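Aminopeptidase-like protein (Chaetomium thermophilum, PDB 5JM6) probably acts as a zinc-dependent aminopeptidase of the M18 family, forming a dodecamer associated with the Cvt pathway of selective autophagy. Local coordinates at residues A[67-72]-A[106-111]; A[135-140]-A[162-167]; A[152-157]-A[227-232]; A[173-178]-A[195-200]; A[178-183]-A[278-283]. All coordinates share one frame; numbering follows the deposited sequence.

Contact 1: residues A[67-72]-A[106-111]; sequences TVFHVV and TRNGSS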
# COMPACT_ATOMS: atom_id res chain seq x y z
N THR A 67 -9.31 -11.98 -46.08
CA THR A 67 -10.51 -11.44 -45.43
C THR A 67 -11.67 -12.42 -45.56
O THR A 67 -11.64 -13.33 -46.39
CB THR A 67 -10.92 -10.08 -46.03
OG1 THR A 67 -11.53 -10.27 -47.31
CG2 THR A 67 -9.71 -9.17 -46.17
N VAL A 68 -12.68 -12.23 -44.73
CA VAL A 68 -13.83 -13.12 -44.73
C VAL A 68 -14.53 -13.10 -46.09
O VAL A 68 -15.10 -14.11 -46.52
CB VAL A 68 -14.81 -12.76 -43.58
CG1 VAL A 68 -15.51 -11.43 -43.84
CG2 VAL A 68 -15.82 -13.87 -43.36
N PHE A 69 -14.45 -11.97 -46.79
CA PHE A 69 -15.07 -11.85 -48.11
C PHE A 69 -14.31 -12.64 -49.17
O PHE A 69 -14.91 -13.12 -50.14
CB PHE A 69 -15.16 -10.39 -48.53
CG PHE A 69 -15.90 -9.54 -47.55
CD1 PHE A 69 -17.27 -9.70 -47.36
CD2 PHE A 69 -15.23 -8.59 -46.79
CE1 PHE A 69 -17.95 -8.92 -46.45
CE2 PHE A 69 -15.91 -7.81 -45.88
CZ PHE A 69 -17.27 -7.98 -45.71
N HIS A 70 -13.00 -12.77 -49.01
CA HIS A 70 -12.23 -13.60 -49.92
C HIS A 70 -12.54 -15.07 -49.69
O HIS A 70 -12.59 -15.86 -50.63
CB HIS A 70 -10.73 -13.35 -49.76
CG HIS A 70 -10.29 -12.03 -50.30
ND1 HIS A 70 -10.39 -10.85 -49.60
CD2 HIS A 70 -9.74 -11.70 -51.50
CE1 HIS A 70 -9.93 -9.85 -50.33
NE2 HIS A 70 -9.53 -10.34 -51.49
N VAL A 71 -12.79 -15.44 -48.43
CA VAL A 71 -13.04 -16.84 -48.10
C VAL A 71 -14.33 -17.35 -48.73
O VAL A 71 -14.35 -18.44 -49.30
CB VAL A 71 -13.09 -17.04 -46.57
CG1 VAL A 71 -13.50 -18.46 -46.24
CG2 VAL A 71 -11.75 -16.71 -45.97
N VAL A 72 -15.40 -16.56 -48.65
CA VAL A 72 -16.66 -16.96 -49.27
C VAL A 72 -16.51 -17.02 -50.79
O VAL A 72 -17.04 -17.92 -51.44
CB VAL A 72 -17.81 -16.02 -48.87
CG1 VAL A 72 -18.98 -16.15 -49.83
CG2 VAL A 72 -18.25 -16.32 -47.45
N THR A 106 -25.70 -17.96 -49.80
CA THR A 106 -24.82 -16.92 -49.33
C THR A 106 -25.60 -15.84 -48.58
O THR A 106 -26.76 -15.57 -48.90
CB THR A 106 -24.07 -16.30 -50.53
OG1 THR A 106 -22.97 -17.15 -50.88
CG2 THR A 106 -23.56 -14.90 -50.24
N ARG A 107 -24.98 -15.26 -47.56
CA ARG A 107 -25.55 -14.11 -46.88
C ARG A 107 -24.46 -13.06 -46.66
O ARG A 107 -23.43 -13.34 -46.04
CB ARG A 107 -26.19 -14.52 -45.56
CG ARG A 107 -27.12 -13.49 -44.96
CD ARG A 107 -27.85 -14.03 -43.74
NE ARG A 107 -29.01 -14.84 -44.09
CZ ARG A 107 -29.95 -15.22 -43.23
NH1 ARG A 107 -29.88 -14.86 -41.96
NH2 ARG A 107 -30.96 -15.97 -43.65
N ASN A 108 -24.68 -11.86 -47.21
CA ASN A 108 -23.77 -10.72 -47.10
C ASN A 108 -22.38 -11.00 -47.69
O ASN A 108 -21.42 -10.26 -47.48
CB ASN A 108 -23.67 -10.31 -45.61
CG ASN A 108 -22.70 -9.16 -45.36
OD1 ASN A 108 -22.96 -8.02 -45.74
ND2 ASN A 108 -21.58 -9.46 -44.70
N GLY A 109 -22.28 -12.05 -48.50
CA GLY A 109 -21.01 -12.41 -49.11
C GLY A 109 -19.96 -12.83 -48.10
O GLY A 109 -18.80 -13.06 -48.46
N SER A 110 -20.31 -12.80 -46.81
CA SER A 110 -19.47 -13.30 -45.73
C SER A 110 -19.93 -14.59 -45.03
O SER A 110 -19.23 -15.09 -44.14
CB SER A 110 -19.27 -12.20 -44.70
OG SER A 110 -20.51 -11.78 -44.17
N SER A 111 -21.11 -15.10 -45.38
CA SER A 111 -21.62 -16.34 -44.78
C SER A 111 -22.08 -17.28 -45.87
O SER A 111 -22.71 -16.85 -46.83
CB SER A 111 -22.77 -16.05 -43.81
OG SER A 111 -22.30 -15.88 -42.49

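Contact 2: residues A[135-140]-A[162-167]; sequences DALTAR and AGALNE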
# COMPACT_ATOMS: atom_id res chain seq x y z
N ASP A 135 -14.62 -15.62 -39.87
CA ASP A 135 -14.05 -14.34 -39.47
C ASP A 135 -12.80 -14.59 -38.63
O ASP A 135 -12.67 -15.64 -38.00
CB ASP A 135 -15.05 -13.49 -38.69
CG ASP A 135 -15.29 -14.02 -37.30
OD1 ASP A 135 -15.59 -15.22 -37.16
OD2 ASP A 135 -15.16 -13.23 -36.34
N ALA A 136 -11.91 -13.61 -38.58
CA ALA A 136 -10.69 -13.71 -37.80
C ALA A 136 -10.40 -12.37 -37.16
O ALA A 136 -10.89 -11.36 -37.63
CB ALA A 136 -9.53 -14.13 -38.67
N LEU A 137 -9.62 -12.34 -36.09
CA LEU A 137 -9.31 -11.07 -35.45
C LEU A 137 -8.60 -10.24 -36.50
O LEU A 137 -7.68 -10.71 -37.14
CB LEU A 137 -8.40 -11.28 -34.25
CG LEU A 137 -9.09 -11.63 -32.93
CD1 LEU A 137 -9.75 -12.99 -33.04
CD2 LEU A 137 -8.07 -11.63 -31.81
N THR A 138 -9.02 -9.00 -36.65
CA THR A 138 -8.48 -8.11 -37.67
C THR A 138 -8.76 -6.65 -37.31
O THR A 138 -9.54 -6.37 -36.41
CB THR A 138 -9.05 -8.45 -39.06
OG1 THR A 138 -8.26 -7.81 -40.08
CG2 THR A 138 -10.50 -8.01 -39.18
N ALA A 139 -8.09 -5.73 -38.00
CA ALA A 139 -8.26 -4.30 -37.72
C ALA A 139 -8.93 -3.58 -38.88
O ALA A 139 -8.33 -3.40 -39.94
CB ALA A 139 -6.92 -3.67 -37.41
N ARG A 140 -10.17 -3.15 -38.67
CA ARG A 140 -10.95 -2.54 -39.74
C ARG A 140 -10.71 -1.04 -39.85
O ARG A 140 -10.58 -0.35 -38.84
CB ARG A 140 -12.44 -2.82 -39.54
CG ARG A 140 -12.76 -4.30 -39.58
CD ARG A 140 -14.24 -4.57 -39.74
NE ARG A 140 -14.46 -5.56 -40.79
CZ ARG A 140 -14.65 -6.86 -40.58
NH1 ARG A 140 -14.66 -7.34 -39.35
NH2 ARG A 140 -14.83 -7.67 -41.61
N ALA A 162 -11.95 -7.35 -33.39
CA ALA A 162 -12.23 -8.47 -32.52
C ALA A 162 -11.88 -8.22 -31.06
O ALA A 162 -12.39 -8.91 -30.17
CB ALA A 162 -11.50 -9.66 -33.02
N GLY A 163 -11.09 -7.19 -30.81
CA GLY A 163 -10.18 -7.20 -29.67
C GLY A 163 -8.82 -7.65 -30.20
O GLY A 163 -7.99 -8.19 -29.47
N ALA A 164 -8.61 -7.42 -31.49
CA ALA A 164 -7.45 -7.93 -32.22
C ALA A 164 -6.10 -7.30 -31.89
O ALA A 164 -5.11 -8.03 -31.80
CB ALA A 164 -7.69 -7.80 -33.71
N LEU A 165 -6.02 -6.00 -31.65
CA LEU A 165 -4.69 -5.42 -31.67
C LEU A 165 -4.05 -5.69 -30.33
O LEU A 165 -4.15 -4.91 -29.39
CB LEU A 165 -4.74 -3.91 -31.93
CG LEU A 165 -5.33 -3.43 -33.25
CD1 LEU A 165 -5.65 -1.94 -33.18
CD2 LEU A 165 -4.35 -3.70 -34.38
N ASN A 166 -3.27 -6.76 -30.33
CA ASN A 166 -2.58 -7.21 -29.15
C ASN A 166 -1.11 -7.07 -29.45
O ASN A 166 -0.75 -6.65 -30.55
CB ASN A 166 -2.97 -8.65 -28.76
CG ASN A 166 -2.81 -9.65 -29.90
OD1 ASN A 166 -1.87 -9.58 -30.69
ND2 ASN A 166 -3.74 -10.59 -29.98
N GLU A 167 -0.27 -7.42 -28.50
CA GLU A 167 1.16 -7.18 -28.63
C GLU A 167 1.78 -7.79 -29.90
O GLU A 167 2.73 -7.24 -30.44
CB GLU A 167 1.90 -7.69 -27.39
CG GLU A 167 1.60 -9.13 -27.00
CD GLU A 167 0.47 -9.23 -26.00
OE1 GLU A 167 -0.66 -8.82 -26.33
OE2 GLU A 167 0.71 -9.72 -24.87

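Contact 3: residues A[152-157]-A[227-232]; sequences GYVQLG and PVIGID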
# COMPACT_ATOMS: atom_id res chain seq x y z
N GLY A 152 5.76 14.20 -40.13
CA GLY A 152 6.16 13.76 -41.45
C GLY A 152 5.59 12.42 -41.89
O GLY A 152 5.81 11.99 -43.02
N TYR A 153 4.85 11.77 -40.99
CA TYR A 153 4.24 10.48 -41.30
C TYR A 153 2.79 10.61 -41.70
O TYR A 153 2.05 11.41 -41.13
CB TYR A 153 4.34 9.53 -40.10
CG TYR A 153 5.74 9.24 -39.65
CD1 TYR A 153 6.41 10.11 -38.81
CD2 TYR A 153 6.40 8.09 -40.07
CE1 TYR A 153 7.70 9.85 -38.40
CE2 TYR A 153 7.68 7.81 -39.66
CZ TYR A 153 8.33 8.70 -38.82
OH TYR A 153 9.61 8.44 -38.40
N VAL A 154 2.39 9.81 -42.68
CA VAL A 154 0.98 9.65 -43.02
C VAL A 154 0.45 8.44 -42.25
O VAL A 154 1.04 7.36 -42.30
CB VAL A 154 0.78 9.45 -44.53
CG1 VAL A 154 -0.70 9.49 -44.89
CG2 VAL A 154 1.55 10.52 -45.30
N GLN A 155 -0.65 8.62 -41.53
CA GLN A 155 -1.20 7.54 -40.71
C GLN A 155 -2.61 7.15 -41.16
O GLN A 155 -3.19 7.77 -42.05
CB GLN A 155 -1.20 7.94 -39.23
CG GLN A 155 0.18 8.34 -38.71
CD GLN A 155 0.19 8.60 -37.21
OE1 GLN A 155 -0.13 9.70 -36.76
NE2 GLN A 155 0.58 7.60 -36.44
N LEU A 156 -3.16 6.12 -40.52
CA LEU A 156 -4.43 5.53 -40.93
C LEU A 156 -5.33 5.22 -39.74
O LEU A 156 -4.92 4.51 -38.82
CB LEU A 156 -4.18 4.25 -41.73
CG LEU A 156 -5.42 3.54 -42.26
CD1 LEU A 156 -6.04 4.34 -43.38
CD2 LEU A 156 -5.08 2.13 -42.72
N GLY A 157 -6.54 5.77 -39.73
CA GLY A 157 -7.49 5.45 -38.69
C GLY A 157 -8.05 4.04 -38.79
O GLY A 157 -8.70 3.70 -39.78
N PRO A 227 -1.53 2.87 -37.26
CA PRO A 227 -0.65 2.42 -38.34
C PRO A 227 -0.02 3.58 -39.10
O PRO A 227 -0.56 4.68 -39.14
CB PRO A 227 -1.58 1.61 -39.23
CG PRO A 227 -2.68 1.16 -38.33
CD PRO A 227 -2.87 2.28 -37.36
N VAL A 228 1.15 3.31 -39.68
CA VAL A 228 1.88 4.27 -40.47
C VAL A 228 1.91 3.79 -41.92
O VAL A 228 2.36 2.68 -42.21
CB VAL A 228 3.31 4.46 -39.91
CG1 VAL A 228 4.24 4.93 -40.99
CG2 VAL A 228 3.30 5.44 -38.74
N ILE A 229 1.32 4.58 -42.82
CA ILE A 229 1.21 4.19 -44.23
C ILE A 229 2.13 4.89 -45.25
O ILE A 229 2.12 4.53 -46.42
CB ILE A 229 -0.24 4.35 -44.70
CG1 ILE A 229 -0.63 5.83 -44.72
CG2 ILE A 229 -1.17 3.57 -43.79
CD1 ILE A 229 -2.09 6.06 -45.05
N GLY A 230 2.91 5.88 -44.82
CA GLY A 230 3.73 6.62 -45.75
C GLY A 230 4.39 7.84 -45.15
O GLY A 230 4.17 8.16 -43.98
N ILE A 231 5.19 8.53 -45.95
CA ILE A 231 5.92 9.71 -45.50
C ILE A 231 5.48 10.95 -46.27
O ILE A 231 5.25 10.88 -47.48
CB ILE A 231 7.44 9.52 -45.66
CG1 ILE A 231 7.95 8.41 -44.74
CG2 ILE A 231 8.19 10.82 -45.39
CD1 ILE A 231 9.11 7.63 -45.31
N ASP A 232 5.27 12.05 -45.56
CA ASP A 232 5.15 13.35 -46.22
C ASP A 232 5.91 14.43 -45.46
O ASP A 232 5.48 14.87 -44.39
CB ASP A 232 3.67 13.70 -46.35
CG ASP A 232 3.45 14.98 -47.11
OD1 ASP A 232 2.70 15.84 -46.59
OD2 ASP A 232 4.00 15.13 -48.22

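Contact 4: residues A[173-178]-A[195-200]; sequences DLSVGG and VKVDWP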
# COMPACT_ATOMS: atom_id res chain seq x y z
N ASP A 173 4.39 -6.55 -41.05
CA ASP A 173 4.20 -5.93 -42.35
C ASP A 173 2.74 -6.12 -42.73
O ASP A 173 2.31 -7.22 -43.05
CB ASP A 173 5.11 -6.56 -43.42
CG ASP A 173 6.59 -6.33 -43.16
OD1 ASP A 173 6.94 -5.85 -42.06
OD2 ASP A 173 7.40 -6.63 -44.06
N LEU A 174 1.99 -5.02 -42.73
CA LEU A 174 0.55 -5.11 -42.90
C LEU A 174 0.13 -4.68 -44.28
O LEU A 174 0.62 -3.68 -44.82
CB LEU A 174 -0.17 -4.26 -41.85
CG LEU A 174 0.20 -4.48 -40.38
CD1 LEU A 174 -0.51 -3.46 -39.50
CD2 LEU A 174 -0.13 -5.90 -39.93
N SER A 175 -0.79 -5.44 -44.86
CA SER A 175 -1.39 -5.06 -46.13
C SER A 175 -2.86 -4.76 -45.87
O SER A 175 -3.33 -4.88 -44.74
CB SER A 175 -1.22 -6.17 -47.17
OG SER A 175 -1.45 -5.67 -48.48
N VAL A 176 -3.57 -4.37 -46.92
CA VAL A 176 -4.97 -4.01 -46.78
C VAL A 176 -5.79 -4.75 -47.83
O VAL A 176 -5.30 -5.06 -48.92
CB VAL A 176 -5.17 -2.48 -46.90
CG1 VAL A 176 -4.83 -1.99 -48.31
CG2 VAL A 176 -6.58 -2.07 -46.51
N GLY A 177 -7.04 -5.06 -47.49
CA GLY A 177 -7.92 -5.75 -48.40
C GLY A 177 -9.34 -5.73 -47.89
O GLY A 177 -9.60 -5.31 -46.76
N GLY A 178 -10.27 -6.17 -48.73
CA GLY A 178 -11.66 -6.18 -48.35
C GLY A 178 -12.55 -5.99 -49.56
O GLY A 178 -12.17 -6.31 -50.68
N VAL A 195 -10.91 -6.43 -53.33
CA VAL A 195 -9.65 -5.74 -53.58
C VAL A 195 -8.58 -6.21 -52.60
O VAL A 195 -8.88 -6.66 -51.50
CB VAL A 195 -9.84 -4.21 -53.47
CG1 VAL A 195 -9.92 -3.77 -52.02
CG2 VAL A 195 -8.71 -3.48 -54.18
N LYS A 196 -7.33 -6.17 -53.05
CA LYS A 196 -6.20 -6.52 -52.20
C LYS A 196 -4.95 -5.81 -52.68
O LYS A 196 -4.68 -5.78 -53.88
CB LYS A 196 -6.00 -8.04 -52.24
CG LYS A 196 -5.35 -8.65 -51.03
CD LYS A 196 -4.93 -10.07 -51.35
CE LYS A 196 -5.98 -10.78 -52.21
NZ LYS A 196 -5.36 -11.83 -53.05
N VAL A 197 -4.14 -5.29 -51.76
CA VAL A 197 -2.86 -4.72 -52.17
C VAL A 197 -1.78 -5.77 -51.91
O VAL A 197 -1.76 -6.40 -50.85
CB VAL A 197 -2.55 -3.39 -51.44
CG1 VAL A 197 -1.16 -2.90 -51.80
CG2 VAL A 197 -3.59 -2.34 -51.80
N ASP A 198 -0.91 -5.96 -52.90
CA ASP A 198 -0.00 -7.11 -52.92
C ASP A 198 1.32 -6.89 -52.20
O ASP A 198 2.18 -7.77 -52.18
CB ASP A 198 0.28 -7.51 -54.37
CG ASP A 198 -0.97 -7.97 -55.10
OD1 ASP A 198 -1.87 -8.53 -54.43
OD2 ASP A 198 -1.06 -7.77 -56.33
N TRP A 199 1.50 -5.70 -51.61
CA TRP A 199 2.70 -5.41 -50.83
C TRP A 199 2.28 -4.73 -49.53
O TRP A 199 1.18 -4.20 -49.44
CB TRP A 199 3.66 -4.52 -51.63
CG TRP A 199 3.25 -3.08 -51.71
CD1 TRP A 199 3.49 -2.11 -50.78
CD2 TRP A 199 2.54 -2.45 -52.77
NE1 TRP A 199 2.97 -0.91 -51.20
CE2 TRP A 199 2.38 -1.10 -52.43
CE3 TRP A 199 2.02 -2.90 -53.99
CZ2 TRP A 199 1.72 -0.19 -53.25
CZ3 TRP A 199 1.36 -2.00 -54.81
CH2 TRP A 199 1.22 -0.66 -54.43
N PRO A 200 3.14 -4.78 -48.50
CA PRO A 200 2.75 -4.17 -47.22
C PRO A 200 2.59 -2.65 -47.31
O PRO A 200 3.55 -1.96 -47.66
CB PRO A 200 3.92 -4.53 -46.28
CG PRO A 200 4.64 -5.66 -46.96
CD PRO A 200 4.47 -5.43 -48.42

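Contact 5: residues A[178-183]-A[278-283]; sequences GRVIVK and LNWELE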
# COMPACT_ATOMS: atom_id res chain seq x y z
N GLY A 178 -10.27 -6.17 -48.73
CA GLY A 178 -11.66 -6.18 -48.35
C GLY A 178 -12.55 -5.99 -49.56
O GLY A 178 -12.17 -6.31 -50.68
N ARG A 179 -13.74 -5.47 -49.32
CA ARG A 179 -14.68 -5.23 -50.40
C ARG A 179 -14.94 -3.74 -50.60
O ARG A 179 -14.85 -2.94 -49.66
CB ARG A 179 -16.00 -5.94 -50.12
CG ARG A 179 -16.70 -5.45 -48.88
CD ARG A 179 -18.08 -6.05 -48.82
NE ARG A 179 -18.82 -5.62 -47.64
CZ ARG A 179 -19.96 -6.17 -47.25
NH1 ARG A 179 -20.48 -7.16 -47.96
NH2 ARG A 179 -20.58 -5.72 -46.17
N VAL A 180 -15.26 -3.38 -51.83
CA VAL A 180 -15.58 -2.00 -52.18
C VAL A 180 -16.98 -1.94 -52.75
O VAL A 180 -17.38 -2.78 -53.55
CB VAL A 180 -14.58 -1.43 -53.21
CG1 VAL A 180 -14.81 0.06 -53.41
CG2 VAL A 180 -13.15 -1.71 -52.78
N ILE A 181 -17.75 -0.94 -52.33
CA ILE A 181 -19.08 -0.75 -52.89
C ILE A 181 -18.96 0.23 -54.05
O ILE A 181 -18.77 1.43 -53.86
CB ILE A 181 -20.06 -0.23 -51.83
CG1 ILE A 181 -19.95 -1.05 -50.55
CG2 ILE A 181 -21.48 -0.27 -52.36
CD1 ILE A 181 -20.28 -2.52 -50.74
N VAL A 182 -19.09 -0.31 -55.26
CA VAL A 182 -18.80 0.44 -56.47
C VAL A 182 -20.09 0.78 -57.21
O VAL A 182 -21.05 0.00 -57.19
CB VAL A 182 -17.84 -0.35 -57.41
CG1 VAL A 182 -18.02 0.02 -58.88
CG2 VAL A 182 -16.39 -0.15 -56.97
N LYS A 183 -20.11 1.94 -57.84
CA LYS A 183 -21.22 2.33 -58.69
C LYS A 183 -20.83 2.06 -60.14
O LYS A 183 -20.00 2.78 -60.70
CB LYS A 183 -21.56 3.80 -58.49
CG LYS A 183 -22.84 4.22 -59.15
CD LYS A 183 -23.97 3.38 -58.58
CE LYS A 183 -25.23 4.20 -58.34
NZ LYS A 183 -26.39 3.33 -58.01
N LEU A 278 -18.80 4.33 -53.31
CA LEU A 278 -19.80 4.75 -52.34
C LEU A 278 -19.33 4.47 -50.91
O LEU A 278 -19.67 5.20 -49.98
CB LEU A 278 -21.13 4.05 -52.61
CG LEU A 278 -21.64 4.06 -54.05
CD1 LEU A 278 -22.93 3.27 -54.19
CD2 LEU A 278 -21.83 5.48 -54.57
N ASN A 279 -18.54 3.42 -50.76
CA ASN A 279 -18.03 2.96 -49.47
C ASN A 279 -17.10 1.79 -49.71
O ASN A 279 -17.02 1.26 -50.82
CB ASN A 279 -19.18 2.54 -48.54
CG ASN A 279 -18.95 2.97 -47.11
OD1 ASN A 279 -18.08 2.44 -46.41
ND2 ASN A 279 -19.74 3.94 -46.65
N TRP A 280 -16.38 1.38 -48.67
CA TRP A 280 -15.65 0.12 -48.73
C TRP A 280 -15.51 -0.48 -47.35
O TRP A 280 -15.64 0.22 -46.34
CB TRP A 280 -14.28 0.28 -49.40
CG TRP A 280 -13.31 1.24 -48.75
CD1 TRP A 280 -13.11 1.43 -47.41
CD2 TRP A 280 -12.35 2.07 -49.41
NE1 TRP A 280 -12.12 2.36 -47.20
CE2 TRP A 280 -11.63 2.76 -48.42
CE3 TRP A 280 -12.04 2.31 -50.76
CZ2 TRP A 280 -10.62 3.67 -48.73
CZ3 TRP A 280 -11.04 3.21 -51.06
CH2 TRP A 280 -10.35 3.88 -50.05
N GLU A 281 -15.28 -1.78 -47.30
CA GLU A 281 -14.98 -2.45 -46.06
C GLU A 281 -13.58 -3.03 -46.16
O GLU A 281 -13.37 -4.05 -46.80
CB GLU A 281 -16.01 -3.54 -45.78
CG GLU A 281 -16.60 -3.51 -44.39
CD GLU A 281 -17.85 -4.36 -44.27
OE1 GLU A 281 -17.93 -5.17 -43.32
OE2 GLU A 281 -18.75 -4.22 -45.13
N LEU A 282 -12.62 -2.39 -45.49
CA LEU A 282 -11.23 -2.78 -45.62
C LEU A 282 -10.62 -3.03 -44.25
O LEU A 282 -10.97 -2.37 -43.27
CB LEU A 282 -10.43 -1.70 -46.36
CG LEU A 282 -10.88 -1.36 -47.79
CD1 LEU A 282 -10.05 -0.22 -48.35
CD2 LEU A 282 -10.78 -2.57 -48.69
N GLU A 283 -9.71 -3.99 -44.18
CA GLU A 283 -9.04 -4.32 -42.94
C GLU A 283 -7.55 -4.50 -43.18
O GLU A 283 -7.10 -4.62 -44.32
CB GLU A 283 -9.64 -5.59 -42.33
CG GLU A 283 -9.63 -6.78 -43.28
CD GLU A 283 -10.45 -7.95 -42.76
OE1 GLU A 283 -11.64 -7.75 -42.45
OE2 GLU A 283 -9.89 -9.06 -42.66

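Contact 1: residues A[67-72]-A[106-111]
Val72 and Phe69, one turn apart on helix 68-81, meet the bend at Asn108-Ser110 from two directions. Val72 lays both methyl groups over the backbone there: CG1 lies 3.4 Å from Gly109 O, while CG2 reaches toward the Ser110 carbonyl carbon. Its CG1 stands anti to the backbone N (chi1 162°), which spreads the two methyls across neighbouring peptide groups. Phe69 comes to the same bend edge-on. Its CD1 approaches Gly109 O at 3.9 Å and its CE1 sits 3.9 Å from Asn108 O, both carbonyl oxygens near the ring plane. One face of this ring is occupied by Val68 CG1, 4.0 Å above its centre. The bend is the tight connection between antiparallel strands 102-107 and 111-117 of the large mixed sheet, and Ser110 and Ser111 both face Arg107 as a classic beta bulge. Ser110 CB touches both Val68 CG1 and Phe69 CE1, 3.9 Å from each, approaching the ring obliquely. Within the bend, Asn108 ND2 donates to Ser110 OG at 2.6 Å, with the acceptor close to the amide plane, while Asn108 OD1 is bound by Lys473 of the second subunit. At the start of the helix Thr67 holds the N-cap position, and its OG1 shares a hydrogen bond with His70 ND1 at 2.6 Å, made at the imidazole edge.

Contact 2: residues A[135-140]-A[162-167]
Leu137 faces Ala162 and Ala164, its CG standing anti to the carbonyl carbon (chi1 -85°). Its CB meets Ala164 CB at 3.6 Å, and the second torsion of 66° divides the two methyls so that CD2 lies 3.8 Å from Ala164 CA. How the end of Leu137 fits against Ala162 is less certain in the model. The methyl of Ala164 also meets the main chain of Thr138, the residue after Leu137, with Ala164 CB 3.4 Å from Thr138 N. Farther along, Ala139 CB is touched by Leu165 CD2 at 4.0 Å. Leu165 has CG anti to its carbonyl carbon, and its second torsion (164°) sends CD1 out along the extended direction and turns CD2 back to Ala139. No hydrogen bond crosses, and the contact is van der Waals packing of small side chains. It nevertheless borders the zinc site: the Leu137 side chain is about 4 Å from a bound zinc ion at its nearest atoms and touches Glu340 and His485, both ligands of that metal site. Asn166 ND2 bonds to His485 O, while Asp135 OD1 accepts from the ring nitrogen ND1 of the zinc ligand His133, placing Asp135 in the second shell. The loop 162-167 lies against the start of strand 139-141, which runs between strands 277-286 and 153-160 and bonds to them through Leu284 and Ala159.

Contact 3: residues A[152-157]-A[227-232]
Tyr153-Gln155 pairs with Val228-Ile231 as antiparallel strands at one margin of the six-stranded sheet, and the register is shifted by one at a classic beta bulge in which Ile229 and Gly230 both face Val154. Hydrogen bonds fix the register. Val154 N donates to Gly230 O at 2.8 Å, and Val154 O accepts from Ile229 N, also at 2.8 Å, with only a weak second bond from Gly230 N. At the ends, Asp232 N reaches Gly152 O and Leu156 N reaches Pro227 O at 3.3 Å. CA-H...O contacts supplement these bonds, among them Tyr153 CA to Gly230 O at 3.5 Å. Apolar packing divides between the two faces. On the face of Tyr153, Gln155 and Val228, the tyrosine ring meets Val228 CG1 obliquely through CD2, at 3.9 Å. This face looks toward the third subunit, where Leu482 and Phe299 of that chain pack on Tyr153 and Val228, and Asn399 of the same chain accepts from Gln155 NE2. Elsewhere Ile229 bridges two partners: its CG1 crosses Val154 CG1 at 3.7 Å, and its CG2 rests on Leu156 CB at 3.7 Å. The isoleucine can reach both because CG1 stands between the backbone N and the carbonyl carbon (chi1 67°), from where the extended chain brings CD1 to within 3.6 Å of Gln155 O.

Contact 4: residues A[173-178]-A[195-200]
Segments 173-178 and 195-200 run antiparallel, their directions 171° apart, with Gly178 and Val195 as a hydrogen-bonded pair and Gly177 facing Lys196 as a non-hydrogen-bonded one. Gly178 N donates to Val195 O at 3.1 Å and Gly178 O accepts from Val195 N at 2.9 Å; beyond them, Val197 N bonds to Val176 O. After this the chain of 195-200 bows outward and a side chain takes over the pairing. Ser175 OG, swung opposite its own backbone N (chi1 -163°), donates to Val197 O; the modelled 2.5 Å is very short and its exact value uncertain. Val176 and Val197 meet at an angle, CG1 of the former meeting CG2 of the latter at 3.7 Å. The other methyl of Val197, CG1, sits over the centre of one face of the Trp199 ring, 3.7 Å above its plane. At the far end Asp173 and Pro200 lie side by side, pointing the same way, with Asp173 CB 3.7 Å from Pro200 CG. Both strands belong to the hairpin of 174-183 and 190-196, flanked by helix 259-268 through Leu264 and Ile265. Asp173 and Trp199 direct their polar groups to the third subunit, to Arg488 and Gly294 O of that chain. The chemistry is therefore split: backbone bonds, the Ser175 hydroxyl and valine packing tie the hairpin together internally, while a carboxylate and an indole N-H at its open end serve the interface.

Contact 5: residues A[178-183]-A[278-283]
Arg179 stretches alongside Glu281, the two side chains pointing the same way, with Arg179 CG 3.7 Å from Glu281 CB. Its first torsion puts CG between the backbone N and the carbonyl carbon (chi1 63°), and the chain then runs extended to the guanidinium. The guanidinium turns its edge to one carboxylate oxygen. NH2 donates to Glu281 OE2 at 2.6 Å from the syn side, and NE reaches the same OE2 at 2.9 Å from above the carboxylate plane, with the planes of the two groups 69° apart. In the second subunit, Asp429 of that chain pairs with Arg179 NH2 and Ser430 of that chain bonds to Glu281 OE2; Arg179 lies between two carboxylates and probably offsets their mutual repulsion. Ile181 and Asn279 share the same face of the sheet, with Ile181 CG1 4.2 Å from Asn279 CB. On the other face Val180 lies beside Trp280, its CG1 4.1 Å from Trp280 CB and near the indole plane at its edge, while Leu282 CD1 covers the centre of one indole face. Gly178, lacking a side chain, lies close against the opposite strand, its CA 3.1 Å from Glu281 O in a CA-H...O contact. Paired backbone bonds link Arg179 with Glu281, Ile181 N with Asn279 O at 2.8 Å, and Leu278 N with Ile181 O. This antiparallel ladder joins strands 174-183 and 277-286 inside the six-stranded sheet, with helix 259-268 on the Val180/Trp280 face, and Phe69 of helix 68-81 and the second subunit on the Arg179/Glu281 face.

Contact 1 comes first along the chain and belongs to the mixed-sheet part of the fold; the other four reach the six-stranded antiparallel sheet. Contacts 4 and 5 share Gly178, have centres 14 Å apart and set strand 174-183 between strands 190-196 and 277-286. Strand 139-141 of contact 2 follows across the sheet, then strand 153-160, which contact 3 pairs with the outermost strand 228-231. Contacts 1 and 5 touch, Phe69 meeting Arg179 and Glu281, and both face the second subunit, whereas contacts 2, 3 and 4 face the third. The antiparallel sheet thus connects the zinc site near contact 2 to two interfaces of the dodecamer.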